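PDB 1VJ0: alcohol dehydrogenase, zinc-containing from Thermotoga maritima, which probably catalyses the NAD(P)-dependent interconversion of an alcohol and its carbonyl compound, as a zinc-binding member of the medium-chain dehydrogenase family. Local coordinates for residues 46-51 with 80-85; 88-93 with 159-164; 271-276 with 297-302; 180-185 with 322-327. All coordinates share one frame; numbering follows the deposited sequence.

Contact 1: residues 46-51 with 80-85; sequences LVEILS and AGRVVE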
loop_
_atom_site.group_PDB
_atom_site.type_symbol
_atom_site.label_atom_id
_atom_site.label_comp_id
_atom_site.label_asym_id
_atom_site.label_seq_id
_atom_site.Cartn_x
_atom_site.Cartn_y
_atom_site.Cartn_z
ATOM N N LEU A 46 -6.123 32.720 21.368
ATOM C CA LEU A 46 -6.928 33.813 20.831
ATOM C C LEU A 46 -6.272 34.300 19.565
ATOM O O LEU A 46 -5.083 34.688 19.585
ATOM C CB LEU A 46 -7.017 34.933 21.838
ATOM C CG LEU A 46 -7.913 36.117 21.488
ATOM C CD1 LEU A 46 -9.344 35.721 21.144
ATOM C CD2 LEU A 46 -7.883 37.087 22.702
ATOM N N VAL A 47 -7.021 34.292 18.484
ATOM C CA VAL A 47 -6.508 34.576 17.150
ATOM C C VAL A 47 -7.276 35.732 16.529
ATOM O O VAL A 47 -8.510 35.745 16.551
ATOM C CB VAL A 47 -6.578 33.308 16.244
ATOM C CG1 VAL A 47 -6.068 33.585 14.811
ATOM C CG2 VAL A 47 -5.784 32.175 16.892
ATOM N N GLU A 48 -6.534 36.696 16.015
ATOM C CA GLU A 48 -7.068 37.752 15.167
ATOM C C GLU A 48 -7.232 37.212 13.753
ATOM O O GLU A 48 -6.254 36.765 13.123
ATOM C CB GLU A 48 -6.090 38.943 15.165
ATOM C CG GLU A 48 -6.561 40.092 14.270
ATOM C CD GLU A 48 -5.479 41.088 13.913
ATOM O OE1 GLU A 48 -4.306 40.943 14.367
ATOM O OE2 GLU A 48 -5.831 41.996 13.122
ATOM N N ILE A 49 -8.456 37.189 13.251
ATOM C CA ILE A 49 -8.704 36.728 11.869
ATOM C C ILE A 49 -8.163 37.749 10.873
ATOM O O ILE A 49 -8.478 38.924 10.986
ATOM C CB ILE A 49 -10.208 36.454 11.616
ATOM C CG1 ILE A 49 -10.735 35.279 12.469
ATOM C CG2 ILE A 49 -10.519 36.234 10.142
ATOM C CD1 ILE A 49 -10.206 33.907 12.034
ATOM N N LEU A 50 -7.346 37.285 9.913
ATOM C CA LEU A 50 -6.896 38.114 8.807
ATOM C C LEU A 50 -7.551 37.754 7.477
ATOM O O LEU A 50 -7.743 38.633 6.639
ATOM C CB LEU A 50 -5.359 38.130 8.691
ATOM C CG LEU A 50 -4.588 38.566 9.922
ATOM C CD1 LEU A 50 -3.114 38.130 9.886
ATOM C CD2 LEU A 50 -4.762 40.072 10.100
ATOM N N SER A 51 -7.870 36.496 7.274
ATOM C CA SER A 51 -8.591 36.029 6.085
ATOM C C SER A 51 -9.625 34.999 6.491
ATOM O O SER A 51 -9.295 34.071 7.245
ATOM C CB SER A 51 -7.630 35.318 5.121
ATOM O OG SER A 51 -6.482 36.063 4.829
ATOM N N ALA A 80 -7.310 32.130 8.395
ATOM C CA ALA A 80 -5.890 32.355 8.704
ATOM C C ALA A 80 -5.830 33.579 9.547
ATOM O O ALA A 80 -6.645 34.494 9.391
ATOM C CB ALA A 80 -5.083 32.535 7.449
ATOM N N GLY A 81 -4.884 33.621 10.465
ATOM C CA GLY A 81 -4.731 34.811 11.280
ATOM C C GLY A 81 -3.437 34.908 12.097
ATOM O O GLY A 81 -2.427 34.272 11.806
ATOM N N ARG A 82 -3.502 35.750 13.103
ATOM C CA ARG A 82 -2.390 36.139 13.898
ATOM C C ARG A 82 -2.674 35.858 15.354
ATOM O O ARG A 82 -3.737 36.237 15.879
ATOM C CB ARG A 82 -2.138 37.629 13.704
ATOM C CG ARG A 82 -0.929 38.139 14.447
ATOM C CD ARG A 82 -0.745 39.641 14.413
ATOM N NE ARG A 82 -0.371 40.117 13.072
ATOM C CZ ARG A 82 -1.099 40.954 12.319
ATOM N NH1 ARG A 82 -2.260 41.460 12.743
ATOM N NH2 ARG A 82 -0.645 41.307 11.109
ATOM N N VAL A 83 -1.701 35.244 16.012
ATOM C CA VAL A 83 -1.824 34.894 17.434
ATOM C C VAL A 83 -1.882 36.171 18.263
ATOM O O VAL A 83 -1.014 37.049 18.158
ATOM C CB VAL A 83 -0.662 33.944 17.909
ATOM C CG1 VAL A 83 -0.766 33.671 19.374
ATOM C CG2 VAL A 83 -0.723 32.648 17.173
ATOM N N VAL A 84 -2.901 36.275 19.113
ATOM C CA VAL A 84 -3.001 37.370 20.057
ATOM C C VAL A 84 -2.493 36.889 21.404
ATOM O O VAL A 84 -1.648 37.523 22.001
ATOM C CB VAL A 84 -4.464 37.934 20.184
ATOM C CG1 VAL A 84 -4.553 39.068 21.229
ATOM C CG2 VAL A 84 -4.962 38.412 18.839
ATOM N N GLU A 85 -3.028 35.782 21.887
ATOM C CA GLU A 85 -2.586 35.237 23.120
ATOM C C GLU A 85 -2.826 33.726 23.190
ATOM O O GLU A 85 -3.638 33.161 22.473
ATOM C CB GLU A 85 -3.204 36.022 24.287
ATOM C CG GLU A 85 -4.600 35.657 24.672
ATOM C CD GLU A 85 -5.169 36.541 25.794
ATOM O OE1 GLU A 85 -5.142 37.789 25.659
ATOM O OE2 GLU A 85 -5.656 35.972 26.832
#

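Contact 2: residues 88-93 with 159-164; sequences GEKRDL and TDVLKV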
loop_
_atom_site.group_PDB
_atom_site.type_symbol
_atom_site.label_atom_id
_atom_site.label_comp_id
_atom_site.label_asym_id
_atom_site.label_seq_id
_atom_site.Cartn_x
_atom_site.Cartn_y
_atom_site.Cartn_z
ATOM N N GLY A 88 -1.499 29.574 28.510
ATOM C CA GLY A 88 -0.591 28.433 28.682
ATOM C C GLY A 88 0.408 28.380 27.530
ATOM O O GLY A 88 0.944 29.417 27.135
ATOM N N GLU A 89 0.621 27.191 26.975
ATOM C CA GLU A 89 1.535 26.987 25.838
ATOM C C GLU A 89 0.858 26.220 24.728
ATOM O O GLU A 89 -0.019 25.370 24.971
ATOM C CB GLU A 89 2.769 26.161 26.255
ATOM C CG GLU A 89 3.594 26.746 27.377
ATOM C CD GLU A 89 2.899 26.574 28.720
ATOM O OE1 GLU A 89 2.433 25.453 29.064
ATOM O OE2 GLU A 89 2.756 27.575 29.402
ATOM N N LYS A 90 1.244 26.533 23.492
ATOM C CA LYS A 90 0.750 25.803 22.322
ATOM C C LYS A 90 1.841 25.677 21.278
ATOM O O LYS A 90 2.461 26.628 20.919
ATOM C CB LYS A 90 -0.499 26.447 21.727
ATOM C CG LYS A 90 -0.986 25.758 20.452
ATOM C CD LYS A 90 -1.519 24.349 20.683
ATOM C CE LYS A 90 -2.030 23.730 19.383
ATOM N NZ LYS A 90 -2.496 22.247 19.472
ATOM N N ARG A 91 2.094 24.451 20.861
ATOM C CA ARG A 91 3.040 24.163 19.809
ATOM C C ARG A 91 2.307 23.866 18.539
ATOM O O ARG A 91 1.239 23.200 18.526
ATOM C CB ARG A 91 3.852 22.938 20.163
ATOM C CG ARG A 91 4.793 23.214 21.275
ATOM C CD ARG A 91 5.682 22.072 21.552
ATOM N NE ARG A 91 6.336 22.281 22.827
ATOM C CZ ARG A 91 7.465 22.942 23.015
ATOM N NH1 ARG A 91 8.140 23.473 21.990
ATOM N NH2 ARG A 91 7.947 23.060 24.254
ATOM N N ASP A 92 2.871 24.340 17.446
ATOM C CA ASP A 92 2.334 23.956 16.143
ATOM C C ASP A 92 2.759 22.516 15.814
ATOM O O ASP A 92 3.459 21.848 16.627
ATOM C CB ASP A 92 2.721 24.994 15.073
ATOM C CG ASP A 92 4.041 24.754 14.421
ATOM O OD1 ASP A 92 4.907 23.958 14.915
ATOM O OD2 ASP A 92 4.284 25.372 13.354
ATOM N N LEU A 93 2.313 22.010 14.666
ATOM C CA LEU A 93 2.580 20.604 14.310
ATOM C C LEU A 93 4.067 20.243 14.120
ATOM O O LEU A 93 4.436 19.078 14.149
ATOM C CB LEU A 93 1.821 20.244 13.070
ATOM C CG LEU A 93 0.305 20.052 13.284
ATOM C CD1 LEU A 93 -0.480 20.351 12.013
ATOM C CD2 LEU A 93 -0.008 18.643 13.807
ATOM N N THR A 159 -6.673 21.996 18.787
ATOM C CA THR A 159 -6.528 22.380 17.407
ATOM C C THR A 159 -5.101 22.114 16.838
ATOM O O THR A 159 -4.055 22.513 17.421
ATOM C CB THR A 159 -6.780 23.897 17.248
ATOM O OG1 THR A 159 -8.024 24.274 17.849
ATOM C CG2 THR A 159 -6.871 24.277 15.771
ATOM N N ASP A 160 -5.085 21.526 15.649
ATOM C CA ASP A 160 -3.842 21.414 14.884
ATOM C C ASP A 160 -3.547 22.704 14.141
ATOM O O ASP A 160 -4.312 23.181 13.301
ATOM C CB ASP A 160 -3.896 20.212 13.951
ATOM C CG ASP A 160 -4.135 18.901 14.724
ATOM O OD1 ASP A 160 -3.522 18.674 15.786
ATOM O OD2 ASP A 160 -4.974 18.082 14.370
ATOM N N VAL A 161 -2.379 23.261 14.469
ATOM C CA VAL A 161 -1.964 24.548 13.973
ATOM C C VAL A 161 -0.647 24.396 13.226
ATOM O O VAL A 161 0.224 23.559 13.565
ATOM C CB VAL A 161 -1.794 25.527 15.166
ATOM C CG1 VAL A 161 -1.363 26.891 14.680
ATOM C CG2 VAL A 161 -3.112 25.618 15.979
ATOM N N LEU A 162 -0.472 25.267 12.236
ATOM C CA LEU A 162 0.789 25.417 11.535
ATOM C C LEU A 162 1.110 26.929 11.426
ATOM O O LEU A 162 0.292 27.675 10.934
ATOM C CB LEU A 162 0.610 24.844 10.144
ATOM C CG LEU A 162 1.759 24.277 9.339
ATOM C CD1 LEU A 162 2.545 23.243 10.151
ATOM C CD2 LEU A 162 1.243 23.637 8.025
ATOM N N LYS A 163 2.284 27.322 11.926
ATOM C CA LYS A 163 2.870 28.629 11.751
ATOM C C LYS A 163 3.247 28.815 10.297
ATOM O O LYS A 163 3.812 27.903 9.677
ATOM C CB LYS A 163 4.188 28.759 12.510
ATOM C CG LYS A 163 4.109 29.355 13.837
ATOM C CD LYS A 163 5.472 29.311 14.546
ATOM C CE LYS A 163 6.338 30.479 14.129
ATOM N NZ LYS A 163 7.668 30.370 14.861
ATOM N N VAL A 164 2.967 30.012 9.787
ATOM C CA VAL A 164 3.340 30.391 8.440
ATOM C C VAL A 164 4.107 31.694 8.523
ATOM O O VAL A 164 4.324 32.244 9.618
ATOM C CB VAL A 164 2.118 30.499 7.499
ATOM C CG1 VAL A 164 1.436 29.163 7.316
ATOM C CG2 VAL A 164 1.129 31.576 7.981
HETATM O O HOH W 1 -0.638 22.146 16.627
#

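Contact 3: residues 271-276 with 297-302; sequences ILEATG and AGVAVP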
loop_
_atom_site.group_PDB
_atom_site.type_symbol
_atom_site.label_atom_id
_atom_site.label_comp_id
_atom_site.label_asym_id
_atom_site.label_seq_id
_atom_site.Cartn_x
_atom_site.Cartn_y
_atom_site.Cartn_z
ATOM N N ILE A 271 -9.951 9.464 -11.958
ATOM C CA ILE A 271 -10.967 10.495 -12.084
ATOM C C ILE A 271 -11.334 11.082 -10.731
ATOM O O ILE A 271 -11.512 10.347 -9.771
ATOM C CB ILE A 271 -12.213 9.924 -12.790
ATOM C CG1 ILE A 271 -11.781 9.290 -14.123
ATOM C CG2 ILE A 271 -13.238 11.011 -13.043
ATOM C CD1 ILE A 271 -12.918 8.795 -14.970
ATOM N N LEU A 272 -11.568 12.403 -10.704
ATOM C CA LEU A 272 -12.094 13.083 -9.527
ATOM C C LEU A 272 -13.471 13.636 -9.851
ATOM O O LEU A 272 -13.609 14.450 -10.783
ATOM C CB LEU A 272 -11.187 14.252 -9.132
ATOM C CG LEU A 272 -11.705 15.097 -7.967
ATOM C CD1 LEU A 272 -11.704 14.280 -6.674
ATOM C CD2 LEU A 272 -10.871 16.327 -7.853
ATOM N N GLU A 273 -14.492 13.179 -9.116
ATOM C CA GLU A 273 -15.801 13.786 -9.186
ATOM C C GLU A 273 -15.746 15.013 -8.274
ATOM O O GLU A 273 -15.586 14.852 -7.057
ATOM C CB GLU A 273 -16.931 12.830 -8.727
ATOM C CG GLU A 273 -18.324 13.414 -8.967
ATOM C CD GLU A 273 -18.754 14.349 -7.829
ATOM O OE1 GLU A 273 -18.608 13.914 -6.639
ATOM O OE2 GLU A 273 -19.229 15.467 -8.100
ATOM N N ALA A 274 -15.915 16.201 -8.858
ATOM C CA ALA A 274 -15.894 17.455 -8.123
ATOM C C ALA A 274 -17.034 18.354 -8.608
ATOM O O ALA A 274 -16.930 19.609 -8.645
ATOM C CB ALA A 274 -14.549 18.110 -8.297
ATOM N N THR A 275 -18.149 17.728 -8.994
ATOM C CA THR A 275 -19.296 18.497 -9.520
ATOM C C THR A 275 -20.347 18.779 -8.487
ATOM O O THR A 275 -21.090 19.738 -8.634
ATOM C CB THR A 275 -20.029 17.768 -10.709
ATOM O OG1 THR A 275 -20.630 16.560 -10.249
ATOM C CG2 THR A 275 -19.076 17.306 -11.807
ATOM N N GLY A 276 -20.507 17.894 -7.501
ATOM C CA GLY A 276 -21.669 17.983 -6.606
ATOM C C GLY A 276 -22.945 17.313 -7.100
ATOM O O GLY A 276 -23.985 17.341 -6.436
ATOM N N ALA A 297 -15.715 12.985 -4.557
ATOM C CA ALA A 297 -15.527 13.972 -3.468
ATOM C C ALA A 297 -16.466 15.173 -3.532
ATOM O O ALA A 297 -16.498 15.927 -2.596
ATOM C CB ALA A 297 -14.105 14.439 -3.418
ATOM N N GLY A 298 -17.243 15.352 -4.602
ATOM C CA GLY A 298 -17.994 16.626 -4.757
ATOM C C GLY A 298 -19.408 16.553 -4.218
ATOM O O GLY A 298 -19.925 17.522 -3.687
ATOM N N VAL A 299 -20.064 15.410 -4.408
ATOM C CA VAL A 299 -21.436 15.231 -3.917
ATOM C C VAL A 299 -21.466 15.467 -2.409
ATOM O O VAL A 299 -20.767 14.788 -1.625
ATOM C CB VAL A 299 -21.990 13.871 -4.245
ATOM C CG1 VAL A 299 -23.372 13.736 -3.701
ATOM C CG2 VAL A 299 -21.952 13.613 -5.776
ATOM N N ALA A 300 -22.274 16.427 -2.018
ATOM C CA ALA A 300 -22.271 16.960 -0.657
ATOM C C ALA A 300 -23.626 16.918 0.079
ATOM O O ALA A 300 -23.719 17.320 1.236
ATOM C CB ALA A 300 -21.739 18.359 -0.662
ATOM N N VAL A 301 -24.675 16.423 -0.567
ATOM C CA VAL A 301 -25.985 16.289 0.089
ATOM C C VAL A 301 -26.692 15.064 -0.480
ATOM O O VAL A 301 -26.377 14.643 -1.594
ATOM C CB VAL A 301 -26.943 17.484 -0.173
ATOM C CG1 VAL A 301 -26.431 18.817 0.491
ATOM C CG2 VAL A 301 -27.247 17.655 -1.656
ATOM N N PRO A 302 -27.634 14.497 0.272
ATOM C CA PRO A 302 -28.392 13.372 -0.214
ATOM C C PRO A 302 -29.058 13.774 -1.530
ATOM O O PRO A 302 -29.546 14.891 -1.632
ATOM C CB PRO A 302 -29.416 13.136 0.861
ATOM C CG PRO A 302 -28.888 13.721 2.049
ATOM C CD PRO A 302 -27.985 14.841 1.650
HETATM O O HOH W 2 -23.665 18.282 -3.745
#

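Contact 4: residues 180-185 with 322-327; sequences GATAYH and KGIWVS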
loop_
_atom_site.group_PDB
_atom_site.type_symbol
_atom_site.label_atom_id
_atom_site.label_comp_id
_atom_site.label_asym_id
_atom_site.label_seq_id
_atom_site.Cartn_x
_atom_site.Cartn_y
_atom_site.Cartn_z
ATOM N N GLY A 180 -9.227 22.586 -0.920
ATOM C CA GLY A 180 -7.920 22.028 -1.215
ATOM C C GLY A 180 -7.533 20.780 -0.458
ATOM O O GLY A 180 -6.968 19.847 -1.051
ATOM N N ALA A 181 -7.855 20.706 0.821
ATOM C CA ALA A 181 -7.539 19.500 1.572
ATOM C C ALA A 181 -8.437 18.310 1.230
ATOM O O ALA A 181 -8.006 17.145 1.255
ATOM C CB ALA A 181 -7.532 19.795 3.053
ATOM N N THR A 182 -9.689 18.591 0.852
ATOM C CA THR A 182 -10.547 17.535 0.390
ATOM C C THR A 182 -10.034 17.007 -0.961
ATOM O O THR A 182 -9.931 15.787 -1.158
ATOM C CB THR A 182 -12.004 18.040 0.345
ATOM O OG1 THR A 182 -12.431 18.310 1.666
ATOM C CG2 THR A 182 -12.933 16.965 -0.178
ATOM N N ALA A 183 -9.664 17.902 -1.885
ATOM C CA ALA A 183 -9.044 17.463 -3.134
ATOM C C ALA A 183 -7.736 16.665 -2.861
ATOM O O ALA A 183 -7.493 15.625 -3.454
ATOM C CB ALA A 183 -8.775 18.682 -4.068
ATOM N N TYR A 184 -6.902 17.143 -1.938
ATOM C CA TYR A 184 -5.715 16.388 -1.572
ATOM C C TYR A 184 -6.070 14.984 -1.094
ATOM O O TYR A 184 -5.480 13.984 -1.548
ATOM C CB TYR A 184 -4.744 17.148 -0.606
ATOM C CG TYR A 184 -3.550 16.266 -0.478
ATOM C CD1 TYR A 184 -2.619 16.208 -1.487
ATOM C CD2 TYR A 184 -3.447 15.368 0.566
ATOM C CE1 TYR A 184 -1.593 15.290 -1.460
ATOM C CE2 TYR A 184 -2.403 14.449 0.613
ATOM C CZ TYR A 184 -1.500 14.412 -0.400
ATOM O OH TYR A 184 -0.502 13.472 -0.352
ATOM N N HIS A 185 -7.009 14.876 -0.168
ATOM C CA HIS A 185 -7.459 13.600 0.342
ATOM C C HIS A 185 -7.768 12.668 -0.848
ATOM O O HIS A 185 -7.405 11.473 -0.892
ATOM C CB HIS A 185 -8.711 13.843 1.238
ATOM C CG HIS A 185 -9.286 12.614 1.873
ATOM N ND1 HIS A 185 -10.317 12.670 2.796
ATOM C CD2 HIS A 185 -8.931 11.316 1.793
ATOM C CE1 HIS A 185 -10.611 11.444 3.194
ATOM N NE2 HIS A 185 -9.770 10.599 2.613
ATOM N N LYS A 322 -14.034 5.277 -4.841
ATOM C CA LYS A 322 -13.655 5.583 -3.467
ATOM C C LYS A 322 -14.305 6.889 -3.064
ATOM O O LYS A 322 -13.970 7.907 -3.633
ATOM C CB LYS A 322 -12.131 5.735 -3.399
ATOM C CG LYS A 322 -11.547 6.188 -2.078
ATOM C CD LYS A 322 -11.591 5.065 -1.066
ATOM C CE LYS A 322 -11.705 5.567 0.346
ATOM N NZ LYS A 322 -12.135 4.482 1.314
ATOM N N GLY A 323 -15.228 6.878 -2.090
ATOM C CA GLY A 323 -15.803 8.128 -1.634
ATOM C C GLY A 323 -14.827 8.843 -0.712
ATOM O O GLY A 323 -14.093 8.192 0.052
ATOM N N ILE A 324 -14.851 10.178 -0.746
ATOM C CA ILE A 324 -13.927 11.021 0.009
ATOM C C ILE A 324 -14.702 11.940 0.975
ATOM O O ILE A 324 -15.520 12.779 0.541
ATOM C CB ILE A 324 -13.031 11.876 -0.954
ATOM C CG1 ILE A 324 -12.352 10.998 -1.982
ATOM C CG2 ILE A 324 -12.052 12.740 -0.145
ATOM C CD1 ILE A 324 -11.403 9.985 -1.438
ATOM N N TRP A 325 -14.495 11.729 2.271
ATOM C CA TRP A 325 -15.120 12.531 3.290
ATOM C C TRP A 325 -14.077 13.482 3.921
ATOM O O TRP A 325 -13.140 13.019 4.580
ATOM C CB TRP A 325 -15.751 11.656 4.384
ATOM C CG TRP A 325 -16.486 12.499 5.372
ATOM C CD1 TRP A 325 -16.223 12.668 6.707
ATOM C CD2 TRP A 325 -17.594 13.303 5.077
ATOM N NE1 TRP A 325 -17.123 13.544 7.255
ATOM C CE2 TRP A 325 -17.983 13.947 6.272
ATOM C CE3 TRP A 325 -18.341 13.533 3.903
ATOM C CZ2 TRP A 325 -19.054 14.834 6.333
ATOM C CZ3 TRP A 325 -19.393 14.445 3.953
ATOM C CH2 TRP A 325 -19.749 15.070 5.176
ATOM N N VAL A 326 -14.309 14.783 3.760
ATOM C CA VAL A 326 -13.492 15.836 4.368
ATOM C C VAL A 326 -11.970 15.515 4.315
ATOM O O VAL A 326 -11.470 15.124 3.246
ATOM C CB VAL A 326 -14.065 16.314 5.766
ATOM C CG1 VAL A 326 -15.544 16.736 5.599
ATOM C CG2 VAL A 326 -13.930 15.290 6.810
ATOM N N SER A 327 -11.240 15.797 5.378
ATOM C CA SER A 327 -9.803 15.633 5.393
ATOM C C SER A 327 -9.379 15.656 6.823
ATOM O O SER A 327 -10.156 16.035 7.707
ATOM C CB SER A 327 -9.152 16.789 4.657
ATOM O OG SER A 327 -9.632 18.008 5.166
HETATM O O HOH W 3 -11.400 19.362 3.727
#

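Contact 1: residues 46-51 with 80-85
Strand 46-49 pairs antiparallel with strand 80-85, the N-to-C directions 140° apart, and the ladder is interrupted by two classic beta bulges, one at each end. At the first, V84 and E85 both face L46, whose O takes the N-H of each; V84 N is the nearer donor at 2.7 Å from L46 O, and E85 N, at 3.3 Å from L46 O, is the farther. At the second, L50 and S51 both face A80, and A80 O accepts from both their amides. Between the bulges E48 and R82 form a regular hydrogen-bonded pair, and their side chains run alongside each other in the same direction. E48 is extended with CG anti to the backbone N (chi1 179°), whereas R82 bends at chi3 and brings NH1 back to 2.7 Å from E48 OE1. This salt bridge is skewed: the donor lies on the syn side but 32° out of the carboxylate plane. Over one face of the guanidinium sits L50 CD1, so an apolar methyl and a carboxylate share the arginine. This long-range antiparallel pairing belongs to the GroES-like domain of medium-chain dehydrogenases, in whose curled sheet strand 152-155 lies beyond 46-49 and strand 103-106 beyond 80-85. The non-hydrogen-bonded pair I49 and G81 brings the backbones close, and G81 CA lies 3.1 Å from E48 O in a CA-H...O contact. L46 and V84 pack side by side, L46 CG 4.1 Å from V84 CB. S51 OG turns to D171 in helix 170-188.

Contact 2: residues 88-93 with 159-164
K90 reaches across from an irregular loop to T159, just before strand 161-164 of the GroES-like domain. From CB, the K90 chain sets out with CG anti to the backbone N (chi1 176°), bends at chi2, and then extends to its tip. The side chain lies against L98 in the same loop; K90 CE comes 3.1 Å from T159 O and 4.0 Å from V161 CG2, and NZ ends 2.6 Å from the same T159 O, tilted 31° from the carbonyl plane. NZ also bonds P157 O, so the ammonium is held by two backbone carbonyls, with a weak link to a water that bridges R91 O and V161 N. Shortened to an alanine here, the side chain would probably leave T159 O and P157 O without their ammonium donor and open a gap beside V161 CG2. Further along, L93 N bonds V161 O at 2.8 Å, while L93 CD1 rests on D160 CB at 3.9 Å. D92 OD2 takes K163 N on its anti lone pair at 3.1 Å, and its OD1 receives N94 N and E96 N. K163 NZ and D160 OD1 form salt bridges with E96 and with K119 of the second subunit, and D160 OD2 bonds T329. T159 O and K163 N are thus met by charged side chains of the loop, whose position probably owes much to the buried K90 and D92 beside the L93 bond.

Contact 3: residues 271-276 with 297-302
E273 turns its carboxylate across to the loop 297-302, and the contact is organised round that one group. With CG anti to the backbone N (chi1 -173°) and a bend at chi2, the chain curls so that its two oxygens serve different segments. OE1 faces the loop: G298 N lies 2.8 Å from E273 OE1, above the carboxylate plane, while V299 N uses the syn lone pair of the same oxygen. OE2 faces its own segment and accepts from T275 OG1, T275 N and G276 N; G276 N approaches E273 OE2 at 2.8 Å, nearly along the C-O axis. Five donors therefore hold the carboxylate and fix its rotation. Strands 268-273 and 292-296 are parallel neighbours in the Rossmann-type sheet, and both segments leave the carboxyl ends of its strands, the side where such folds usually receive the dinucleotide. A297 N also bonds E273 O, 3.1 Å, just beyond the end of strand 292-296. V299 CG2 flanks the carboxylate at 3.5 Å from E273 OE1, and L272 CD1 meets A297 CB at 4.0 Å. G298 CA comes within 4.1 Å of A274 CA, so the chains run close there. Beyond them, a water joins G276 O to A300 N.

Contact 4: residues 180-185 with 322-327
H185 and I324 form the tight part of this contact, the two side chains overlapping while running opposite ways. I324 CG2 lies over one face of the imidazole, 3.6 Å from the ring centroid and 23° off its normal, a CH-pi contact offset toward the rim. The edge of the ring is polar: H185 ND1 donates to V326 O at 2.7 Å, a nearly straight bond with the oxygen in the ring plane. Seen from the carbonyl, the donor stands 46° above its plane, and no lone pair is addressed. With CG anti to the backbone N (chi1 -179°), H185 turns from the helix toward the 322-327 chain; its ring also stacks on H331. Replacing H185 by an alanine would probably leave V326 O without this donor and take away the flat surface on which the I324 methyl rests. The opposite end is looser. A181 CB touches S327 OG at 3.5 Å, and T182 OG1 stands 3.7 Å from V326 O. A water links the two hydroxyls, 2.7 Å from S327 OG and 2.5 Å from T182 OG1, the latter short and so uncertain; T182 OG1 also has a weak bond to C178 O. An unidentified ligand lies close to V326, and the zinc ligand C178 is one helical turn before T182. Helix 170-188 is thus fixed to the chain leaving strand 320-323, the last in its sheet within this subunit; helices 206-217 and 329-340 pack around the helix, and K322 carries the ladder into an antiparallel strand of the third subunit.

Contacts 1 and 2 belong to the GroES-like domain, with centres 12 Å apart and a shared sheet. Contact 3 lies in the Rossmann-type part, and contact 4, centred 10 Å away, joins that part to helix 170-188. Contacts 3 and 4 touch directly: A297 CB packs against I324 CB at 3.7 Å. Contacts 1 and 3 lie on opposite sides of the chain's centre, their own centres 32 Å apart. Helix 170-188, which carries zinc ligand C178, connects the halves: contact 4 uses it, and S51 of contact 1 and V164 of contact 2 pack on it. The zinc bound by C55, H77, E78 and C178 lies about 8 Å from the T182 side chain and about 13 Å from that of S51.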